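Local coordinates for protein Cfl (PDB 7A9J) that is a coronafacic acid ligase of the ATP-dependent AMP-binding enzyme family, which probably activates carboxylic acids as adenylates and can be used in amide synthesis, at residues G63-N68 against L93-V98; N266-L271 against I290-N295; S284-I289 against Q320-C325. The protein carries 1 engineered substitution. One frame throughout, in Å; residues are numbered along the deposited sequence.

Interaction 1: residues G63-N68 against L93-V98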
loop_
_atom_site.group_PDB
_atom_site.type_symbol
_atom_site.label_atom_id
_atom_site.label_comp_id
_atom_site.label_asym_id
_atom_site.label_seq_id
_atom_site.Cartn_x
_atom_site.Cartn_y
_atom_site.Cartn_z
ATOM N N GLY A 63 7.889 -28.904 10.207
ATOM C CA GLY A 63 8.293 -28.462 11.534
ATOM C C GLY A 63 7.125 -27.948 12.363
ATOM O O GLY A 63 6.996 -28.288 13.557
ATOM N N LEU A 64 6.242 -27.178 11.732
ATOM C CA LEU A 64 5.035 -26.683 12.390
ATOM C C LEU A 64 4.190 -27.847 12.869
ATOM O O LEU A 64 3.787 -27.909 14.035
ATOM C CB LEU A 64 4.219 -25.814 11.423
ATOM C CG LEU A 64 4.811 -24.474 11.035
ATOM C CD1 LEU A 64 3.960 -23.863 9.912
ATOM C CD2 LEU A 64 4.735 -23.624 12.315
ATOM N N LYS A 65 3.928 -28.803 11.979
ATOM C CA LYS A 65 3.079 -29.915 12.394
ATOM C C LYS A 65 3.779 -30.768 13.433
ATOM O O LYS A 65 3.126 -31.259 14.371
ATOM C CB LYS A 65 2.643 -30.733 11.167
ATOM C CG LYS A 65 1.634 -29.912 10.316
ATOM C CD LYS A 65 0.641 -30.749 9.474
ATOM C CE LYS A 65 1.170 -31.050 8.084
ATOM N NZ LYS A 65 0.408 -32.186 7.455
ATOM N N SER A 66 5.100 -30.932 13.318
ATOM C CA SER A 66 5.811 -31.717 14.328
ATOM C C SER A 66 5.774 -31.058 15.700
ATOM O O SER A 66 5.864 -31.752 16.724
ATOM C CB SER A 66 7.243 -31.947 13.902
ATOM O OG SER A 66 7.233 -32.929 12.889
ATOM N N ALA A 67 5.655 -29.732 15.726
ATOM C CA ALA A 67 5.509 -28.953 16.942
ATOM C C ALA A 67 4.061 -28.792 17.349
ATOM O O ALA A 67 3.757 -27.921 18.162
ATOM C CB ALA A 67 6.147 -27.574 16.769
ATOM N N ASN A 68 3.159 -29.596 16.786
ATOM C CA ASN A 68 1.770 -29.689 17.210
ATOM C C ASN A 68 0.940 -28.480 16.767
ATOM O O ASN A 68 -0.132 -28.219 17.328
ATOM C CB ASN A 68 1.665 -29.878 18.728
ATOM C CG ASN A 68 0.323 -30.408 19.145
ATOM O OD1 ASN A 68 -0.340 -31.098 18.366
ATOM N ND2 ASN A 68 -0.111 -30.070 20.363
ATOM N N LEU A 93 -0.290 -21.477 4.866
ATOM C CA LEU A 93 -1.347 -21.778 3.899
ATOM C C LEU A 93 -1.437 -23.266 3.603
ATOM O O LEU A 93 -2.543 -23.818 3.496
ATOM C CB LEU A 93 -1.074 -21.010 2.598
ATOM C CG LEU A 93 -1.397 -19.492 2.730
ATOM C CD1 LEU A 93 -0.799 -18.739 1.529
ATOM C CD2 LEU A 93 -2.872 -19.211 2.843
ATOM N N LYS A 94 -0.278 -23.921 3.416
ATOM C CA LYS A 94 -0.248 -25.333 3.100
ATOM C C LYS A 94 -0.968 -26.153 4.163
ATOM O O LYS A 94 -1.704 -27.091 3.842
ATOM C CB LYS A 94 1.225 -25.788 2.987
ATOM C CG LYS A 94 1.424 -27.269 2.725
ATOM C CD LYS A 94 2.933 -27.574 2.478
ATOM C CE LYS A 94 3.272 -29.101 2.626
ATOM N NZ LYS A 94 2.477 -29.975 1.710
ATOM N N ILE A 95 -0.756 -25.823 5.443
ATOM C CA ILE A 95 -1.316 -26.630 6.495
ATOM C C ILE A 95 -2.574 -26.048 7.075
ATOM O O ILE A 95 -3.197 -26.719 7.940
ATOM C CB ILE A 95 -0.301 -26.903 7.623
ATOM C CG1 ILE A 95 0.025 -25.632 8.424
ATOM C CG2 ILE A 95 0.911 -27.589 7.032
ATOM C CD1 ILE A 95 0.850 -26.013 9.664
ATOM N N GLY A 96 -3.006 -24.860 6.601
ATOM C CA GLY A 96 -4.200 -24.239 7.128
ATOM C C GLY A 96 -3.990 -23.540 8.441
ATOM O O GLY A 96 -4.957 -23.335 9.179
ATOM N N ALA A 97 -2.748 -23.232 8.792
ATOM C CA ALA A 97 -2.523 -22.369 9.937
ATOM C C ALA A 97 -2.791 -20.927 9.533
ATOM O O ALA A 97 -2.438 -20.489 8.434
ATOM C CB ALA A 97 -1.095 -22.521 10.485
ATOM N N VAL A 98 -3.461 -20.218 10.429
ATOM C CA VAL A 98 -3.882 -18.839 10.186
ATOM C C VAL A 98 -2.710 -17.913 10.486
ATOM O O VAL A 98 -2.206 -17.880 11.614
ATOM C CB VAL A 98 -5.089 -18.529 11.075
ATOM C CG1 VAL A 98 -5.542 -17.053 10.942
ATOM C CG2 VAL A 98 -6.205 -19.502 10.762
HETATM O O HOH W 1 2.076 -31.556 4.706
#
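Ile95 turns two branches to Leu64 and Lys65, and its torsions place them. Its CG1 stands between the backbone N and the carbonyl carbon (chi1 69°), and an extended chi2 carries CD1 out toward helix 50-66, mainly to Leu64 but also as far as Lys65 CG, while CG2, beside the backbone N, lies against the Lys65 chain. On the other side, Lys65 starts with CG beside its own N and then bends at chi3 (-91°), which lays its methylenes along the isoleucine before the amine is reached.

Leu64 CD1 lies 3.8 Å from Ile95 CD1, and Leu64 CB is also 3.8 Å from that same methyl, which therefore rests against both the root and one branch of the leucine. Lys65 and Ile95 run past each other in opposite directions; Ile95 CG2 is 3.6 Å from Lys65 CE and 4.0 Å from Lys65 CD, and Lys65 CG stands 4.0 Å from Ile95 CD1. Leu64 and Ile95 are buried, with Leu64 also touching Ile75 of strand 74-78 and Trp147 of strand 145-148. The contact thus joins the C-terminal ends of helices 50-66 and 83-95 beside a five-stranded parallel sheet. Asn68, with positive phi, is the C-prime residue of a Schellman motif that closes the first helix; Gly96, also at positive phi, follows the second.

The polar ends behave differently from the aliphatic stems. Lys65 NZ and Lys94 NZ are 6.5 Å apart, and a water weakly accepts from both. Lys65 NZ forms a salt bridge with Asp176 and a hydrogen bond with Ser174, while Lys94 NZ bonds to Tyr171 OH and is only a long, weak ion partner of Asp176. The aspartate would therefore be expected to offset mainly the charge of Lys65, leaving the lysine methylenes to act as apolar packing against Ile95.

Interaction 2: residues N266-L271 against I290-N295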
loop_
_atom_site.group_PDB
_atom_site.type_symbol
_atom_site.label_atom_id
_atom_site.label_comp_id
_atom_site.label_asym_id
_atom_site.label_seq_id
_atom_site.Cartn_x
_atom_site.Cartn_y
_atom_site.Cartn_z
ATOM N N ASN A 266 19.159 3.358 0.669
ATOM C CA ASN A 266 20.043 3.658 -0.449
ATOM C C ASN A 266 19.367 3.298 -1.770
ATOM O O ASN A 266 19.999 2.701 -2.651
ATOM C CB ASN A 266 21.368 2.916 -0.237
ATOM C CG ASN A 266 22.136 3.468 0.947
ATOM O OD1 ASN A 266 22.211 2.838 2.007
ATOM N ND2 ASN A 266 22.710 4.654 0.777
ATOM N N ILE A 267 18.100 3.713 -1.929
ATOM C CA ILE A 267 17.240 3.127 -2.955
ATOM C C ILE A 267 17.775 3.409 -4.353
ATOM O O ILE A 267 17.663 2.557 -5.244
ATOM C CB ILE A 267 15.774 3.596 -2.798
ATOM C CG1 ILE A 267 14.871 2.943 -3.867
ATOM C CG2 ILE A 267 15.676 5.119 -2.837
ATOM C CD1 ILE A 267 14.752 1.442 -3.665
ATOM N N THR A 268 18.296 4.616 -4.598
ATOM C CA THR A 268 18.781 4.927 -5.943
ATOM C C THR A 268 19.901 3.975 -6.357
ATOM O O THR A 268 19.878 3.402 -7.454
ATOM C CB THR A 268 19.265 6.383 -6.019
ATOM O OG1 THR A 268 18.154 7.241 -5.720
ATOM C CG2 THR A 268 19.763 6.693 -7.420
ATOM N N GLU A 269 20.897 3.799 -5.486
ATOM C CA GLU A 269 21.986 2.878 -5.808
ATOM C C GLU A 269 21.495 1.437 -5.868
ATOM O O GLU A 269 21.942 0.662 -6.719
ATOM C CB GLU A 269 23.129 3.037 -4.812
ATOM C CG GLU A 269 24.033 4.248 -5.119
ATOM C CD GLU A 269 24.776 4.144 -6.471
ATOM O OE1 GLU A 269 24.912 3.022 -7.020
ATOM O OE2 GLU A 269 25.234 5.193 -6.987
ATOM N N THR A 270 20.596 1.050 -4.960
ATOM C CA THR A 270 20.024 -0.286 -5.006
ATOM C C THR A 270 19.314 -0.549 -6.325
ATOM O O THR A 270 19.418 -1.652 -6.884
ATOM C CB THR A 270 19.070 -0.447 -3.822
ATOM O OG1 THR A 270 19.867 -0.338 -2.616
ATOM C CG2 THR A 270 18.320 -1.804 -3.890
ATOM N N LEU A 271 18.568 0.440 -6.826
ATOM C CA LEU A 271 17.812 0.243 -8.061
ATOM C C LEU A 271 18.739 0.163 -9.268
ATOM O O LEU A 271 18.466 -0.596 -10.210
ATOM C CB LEU A 271 16.774 1.360 -8.238
ATOM C CG LEU A 271 15.529 1.276 -7.355
ATOM C CD1 LEU A 271 14.596 2.433 -7.639
ATOM C CD2 LEU A 271 14.810 -0.094 -7.658
ATOM N N ILE A 290 12.421 10.515 -6.664
ATOM C CA ILE A 290 12.539 11.721 -7.479
ATOM C C ILE A 290 13.537 12.677 -6.851
ATOM O O ILE A 290 14.405 13.242 -7.530
ATOM C CB ILE A 290 11.162 12.386 -7.635
ATOM C CG1 ILE A 290 10.233 11.484 -8.462
ATOM C CG2 ILE A 290 11.286 13.848 -8.187
ATOM C CD1 ILE A 290 8.773 11.900 -8.383
ATOM N N LYS A 291 13.418 12.880 -5.541
ATOM C CA LYS A 291 14.260 13.874 -4.892
ATOM C C LYS A 291 15.731 13.476 -4.927
ATOM O O LYS A 291 16.601 14.339 -5.042
ATOM C CB LYS A 291 13.798 14.092 -3.456
ATOM C CG LYS A 291 14.545 15.262 -2.797
ATOM C CD LYS A 291 14.035 15.600 -1.401
ATOM C CE LYS A 291 12.980 16.692 -1.436
ATOM N NZ LYS A 291 12.894 17.350 -0.106
ATOM N N ASN A 292 16.027 12.179 -4.861
ATOM C CA ASN A 292 17.418 11.736 -4.900
ATOM C C ASN A 292 18.100 12.103 -6.216
ATOM O O ASN A 292 19.314 12.336 -6.243
ATOM C CB ASN A 292 17.486 10.231 -4.673
ATOM C CG ASN A 292 17.060 9.845 -3.280
ATOM O OD1 ASN A 292 16.902 10.705 -2.402
ATOM N ND2 ASN A 292 16.880 8.545 -3.057
ATOM N N GLU A 293 17.337 12.181 -7.311
ATOM C CA GLU A 293 17.910 12.500 -8.619
ATOM C C GLU A 293 18.411 13.929 -8.717
ATOM O O GLU A 293 19.281 14.198 -9.553
ATOM C CB GLU A 293 16.887 12.269 -9.730
ATOM C CG GLU A 293 16.573 10.825 -9.939
ATOM C CD GLU A 293 17.766 10.034 -10.449
ATOM O OE1 GLU A 293 18.209 10.247 -11.607
ATOM O OE2 GLU A 293 18.260 9.196 -9.685
ATOM N N GLU A 294 17.850 14.851 -7.920
ATOM C CA GLU A 294 18.293 16.235 -7.965
ATOM C C GLU A 294 19.795 16.321 -7.722
ATOM O O GLU A 294 20.485 17.133 -8.349
ATOM C CB GLU A 294 17.496 17.061 -6.947
ATOM C CG GLU A 294 18.159 17.205 -5.581
ATOM C CD GLU A 294 17.186 17.510 -4.450
ATOM O OE1 GLU A 294 17.376 16.944 -3.344
ATOM O OE2 GLU A 294 16.243 18.312 -4.659
ATOM N N ASN A 295 20.323 15.451 -6.858
ATOM C CA ASN A 295 21.755 15.246 -6.721
ATOM C C ASN A 295 22.180 14.156 -7.693
ATOM O O ASN A 295 21.889 14.244 -8.891
ATOM C CB ASN A 295 22.105 14.863 -5.285
ATOM C CG ASN A 295 21.096 15.395 -4.290
ATOM O OD1 ASN A 295 21.126 16.578 -3.937
ATOM N ND2 ASN A 295 20.183 14.528 -3.838
HETATM O O HOH W 2 16.596 8.394 -7.691
#
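Thr268 and Asn292 supply the direct polar link between helices 267-274 and 283-294. Asn292 ND2 donates to Thr268 OG1 over 3.2 Å with an N-H...O angle of 150°, and the hydroxyl oxygen lies close to the amide plane, only 11° out of it. The two side chains run past each other in opposite directions, which also sets Asn292 CB against the hydroxyl, 3.2 Å from Thr268 OG1. Thr268 holds OG1 beside its backbone N, presenting it to the amide, with CG2 anti to that N and directed to Glu293.

A water provides the second polar connection. Thr268 OG1 donates to it at 2.8 Å, and the water in turn donates to Glu293 OE2 at 2.7 Å. The threonine oxygen is therefore acceptor to the asparagine and donor to the water, a pairing that fixes the orientation of its proton. The other carboxylate oxygen of Glu293, OE1, accepts from the backbone N of Leu300.

Van der Waals contacts fill in around these bonds. Ile267 CG2 lies 3.6 Å from Asn292 ND2, the two side chains crossing at about a right angle, and Thr268 CG2 approaches Glu293 OE2 at 3.7 Å.

The axes of segments 267-271 and 290-294 stay 10.5 Å apart and are nearly perpendicular (93°). One direct and one water-mediated bond thus join the helices that precede and follow strand 278-281 in the AMP-binding enzyme region.

Interaction 3: residues S284-I289 against Q320-C325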
loop_
_atom_site.group_PDB
_atom_site.type_symbol
_atom_site.label_atom_id
_atom_site.label_comp_id
_atom_site.label_asym_id
_atom_site.label_seq_id
_atom_site.Cartn_x
_atom_site.Cartn_y
_atom_site.Cartn_z
ATOM N N SER A 284 4.975 8.444 -1.121
ATOM C CA SER A 284 6.177 8.924 -0.474
ATOM C C SER A 284 7.430 8.238 -1.013
ATOM O O SER A 284 8.480 8.886 -1.135
ATOM C CB SER A 284 6.071 8.701 1.031
ATOM O OG SER A 284 7.282 9.094 1.639
ATOM N N ASN A 285 7.366 6.916 -1.227
ATOM C CA ASN A 285 8.510 6.189 -1.796
ATOM C C ASN A 285 8.962 6.850 -3.088
ATOM O O ASN A 285 10.147 7.117 -3.283
ATOM C CB ASN A 285 8.151 4.724 -2.099
ATOM C CG ASN A 285 8.178 3.821 -0.883
ATOM O OD1 ASN A 285 7.220 3.107 -0.616
ATOM N ND2 ASN A 285 9.292 3.825 -0.142
ATOM N N PHE A 286 8.008 7.127 -3.992
ATOM C CA PHE A 286 8.411 7.637 -5.290
ATOM C C PHE A 286 8.857 9.088 -5.237
ATOM O O PHE A 286 9.758 9.488 -5.986
ATOM C CB PHE A 286 7.260 7.432 -6.264
ATOM C CG PHE A 286 7.050 5.988 -6.576
ATOM C CD1 PHE A 286 8.022 5.288 -7.268
ATOM C CD2 PHE A 286 5.934 5.312 -6.106
ATOM C CE1 PHE A 286 7.859 3.949 -7.558
ATOM C CE2 PHE A 286 5.755 3.959 -6.380
ATOM C CZ PHE A 286 6.719 3.259 -7.122
ATOM N N HIS A 287 8.252 9.883 -4.363
ATOM C CA HIS A 287 8.729 11.252 -4.141
ATOM C C HIS A 287 10.193 11.257 -3.730
ATOM O O HIS A 287 10.985 12.089 -4.199
ATOM C CB HIS A 287 7.878 11.922 -3.065
ATOM C CG HIS A 287 6.671 12.629 -3.597
ATOM N ND1 HIS A 287 5.385 12.311 -3.201
ATOM C CD2 HIS A 287 6.544 13.628 -4.505
ATOM C CE1 HIS A 287 4.520 13.071 -3.854
ATOM N NE2 HIS A 287 5.197 13.882 -4.648
ATOM N N LYS A 288 10.569 10.330 -2.841
ATOM C CA LYS A 288 11.960 10.234 -2.411
ATOM C C LYS A 288 12.865 9.834 -3.562
ATOM O O LYS A 288 13.970 10.366 -3.707
ATOM C CB LYS A 288 12.096 9.222 -1.286
ATOM C CG LYS A 288 11.278 9.583 -0.053
ATOM C CD LYS A 288 11.050 8.370 0.857
ATOM C CE LYS A 288 12.014 8.378 2.028
ATOM N NZ LYS A 288 11.289 8.543 3.322
ATOM N N ILE A 289 12.404 8.905 -4.399
ATOM C CA ILE A 289 13.205 8.499 -5.541
ATOM C C ILE A 289 13.452 9.700 -6.465
ATOM O O ILE A 289 14.578 9.933 -6.929
ATOM C CB ILE A 289 12.505 7.310 -6.215
ATOM C CG1 ILE A 289 12.738 6.073 -5.301
ATOM C CG2 ILE A 289 13.080 7.035 -7.582
ATOM C CD1 ILE A 289 11.908 4.873 -5.664
ATOM N N GLN A 320 2.909 13.482 -12.769
ATOM C CA GLN A 320 3.513 14.539 -13.566
ATOM C C GLN A 320 4.990 14.721 -13.206
ATOM O O GLN A 320 5.860 14.757 -14.088
ATOM C CB GLN A 320 2.727 15.857 -13.360
ATOM C CG GLN A 320 1.175 15.657 -13.678
ATOM C CD GLN A 320 0.216 16.788 -13.203
ATOM O OE1 GLN A 320 0.633 17.836 -12.701
ATOM N NE2 GLN A 320 -1.088 16.551 -13.378
ATOM N N LYS A 321 5.289 14.835 -11.905
ATOM C CA LYS A 321 6.684 14.969 -11.478
ATOM C C LYS A 321 7.496 13.741 -11.866
ATOM O O LYS A 321 8.672 13.848 -12.239
ATOM C CB LYS A 321 6.748 15.171 -9.969
ATOM C CG LYS A 321 5.877 16.325 -9.485
ATOM C CD LYS A 321 5.720 16.330 -7.973
ATOM C CE LYS A 321 6.877 17.080 -7.331
ATOM N NZ LYS A 321 6.733 17.184 -5.857
ATOM N N PHE A 322 6.881 12.564 -11.774
ATOM C CA PHE A 322 7.624 11.331 -12.035
ATOM C C PHE A 322 7.959 11.206 -13.514
ATOM O O PHE A 322 9.044 10.735 -13.880
ATOM C CB PHE A 322 6.806 10.147 -11.551
ATOM C CG PHE A 322 7.598 8.878 -11.364
ATOM C CD1 PHE A 322 8.508 8.767 -10.305
ATOM C CD2 PHE A 322 7.425 7.792 -12.238
ATOM C CE1 PHE A 322 9.233 7.588 -10.115
ATOM C CE2 PHE A 322 8.159 6.582 -12.059
ATOM C CZ PHE A 322 9.044 6.486 -11.011
ATOM N N PHE A 323 7.037 11.612 -14.386
ATOM C CA PHE A 323 7.363 11.613 -15.810
ATOM C C PHE A 323 8.436 12.644 -16.134
ATOM O O PHE A 323 9.346 12.373 -16.927
ATOM C CB PHE A 323 6.120 11.890 -16.675
ATOM C CG PHE A 323 6.426 11.849 -18.155
ATOM C CD1 PHE A 323 6.574 10.617 -18.808
ATOM C CD2 PHE A 323 6.608 13.021 -18.876
ATOM C CE1 PHE A 323 6.900 10.561 -20.154
ATOM C CE2 PHE A 323 6.923 12.975 -20.233
ATOM C CZ PHE A 323 7.054 11.751 -20.871
ATOM N N GLU A 324 8.337 13.837 -15.559
ATOM C CA GLU A 324 9.359 14.840 -15.853
ATOM C C GLU A 324 10.729 14.300 -15.492
ATOM O O GLU A 324 11.703 14.473 -16.231
ATOM C CB GLU A 324 9.103 16.128 -15.074
ATOM C CG GLU A 324 7.723 16.764 -15.240
ATOM C CD GLU A 324 7.585 17.618 -16.482
ATOM O OE1 GLU A 324 8.595 17.803 -17.200
ATOM O OE2 GLU A 324 6.459 18.109 -16.732
ATOM N N CYS A 325 10.804 13.615 -14.364
ATOM C CA CYS A 325 12.090 13.196 -13.842
ATOM C C CYS A 325 12.623 11.971 -14.575
ATOM O O CYS A 325 13.801 11.926 -14.936
ATOM C CB CYS A 325 11.956 12.929 -12.346
ATOM S SG CYS A 325 13.531 12.493 -11.544
#
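Phe286 and Phe322 form the aromatic part of this helix-helix contact, an offset edge-to-face pair in which the edge of Phe286 is turned to the face of Phe322. The ring centroids are 5.5 Å apart and the planes stand at 76°, close to a T shape but displaced from the ring centre. The nearest atoms are Phe286 CD1 and Phe322 CE1, at 3.9 Å, and Phe286 CD1 is also 4.1 Å from Phe322 CZ, so a single corner of one ring meets two neighbouring atoms of the other. The first torsions differ: Phe286 keeps CG beside its backbone N (chi1 -70°), whereas in Phe322 CG is anti to N (chi1 -162°), and these choices direct both rings into the space between helices 283-294 and 316-326. Both phenylalanines are buried, and both touch Cys307 of strand 306-311; Phe286 also rests on Ala309, and Phe322 meets the ring of Phe326.

At the more exposed side, His287 and Lys321 make a looser contact. Lys321 NZ lies 3.8 Å from His287 CD2 and 3.8 Å from His287 NE2, approaching the imidazole obliquely. The two side chains cross at about a right angle, and the lysine chain bends at chi3 to bring its amine there. At that spacing the approach is a non-bonded one, and the pair contributes van der Waals proximity beside the aromatic rings.

The backbones are closest at Phe286 and Phe322, whose CA atoms are 7.7 Å apart. Helices 283-294 and 316-326 lie side by side on the sheet that contains strand 306-311, which runs parallel to strands 278-281 and 331-335; this alpha/beta layering is consistent with the AMP-binding enzyme fold.

Overall arrangement
Interactions 2 and 3 share helix 283-294 and form one continuous patch, with centres about 10 Å apart. Ile290 CD1 touches Phe322 CD1 at 3.7 Å, Glu293 CB meets Cys325 SG at 3.8 Å, and Ile267 CG2 packs on Ile289 CG1 at 4.0 Å, so the shared helix is held between helices 267-274 and 316-326. Interaction 1 is separate: centre to centre it lies about 41 Å from interaction 2 and about 43 Å from interaction 3, across the chain's centre from the latter. Interaction 3 does not touch the bound indenone carboxylic acid, the Phe286 side chain staying about 10 Å away; strand 306-311, which Phe286 touches through Cys307 and Ala309, ends in Gly310 and Gly311 of the ligand pocket.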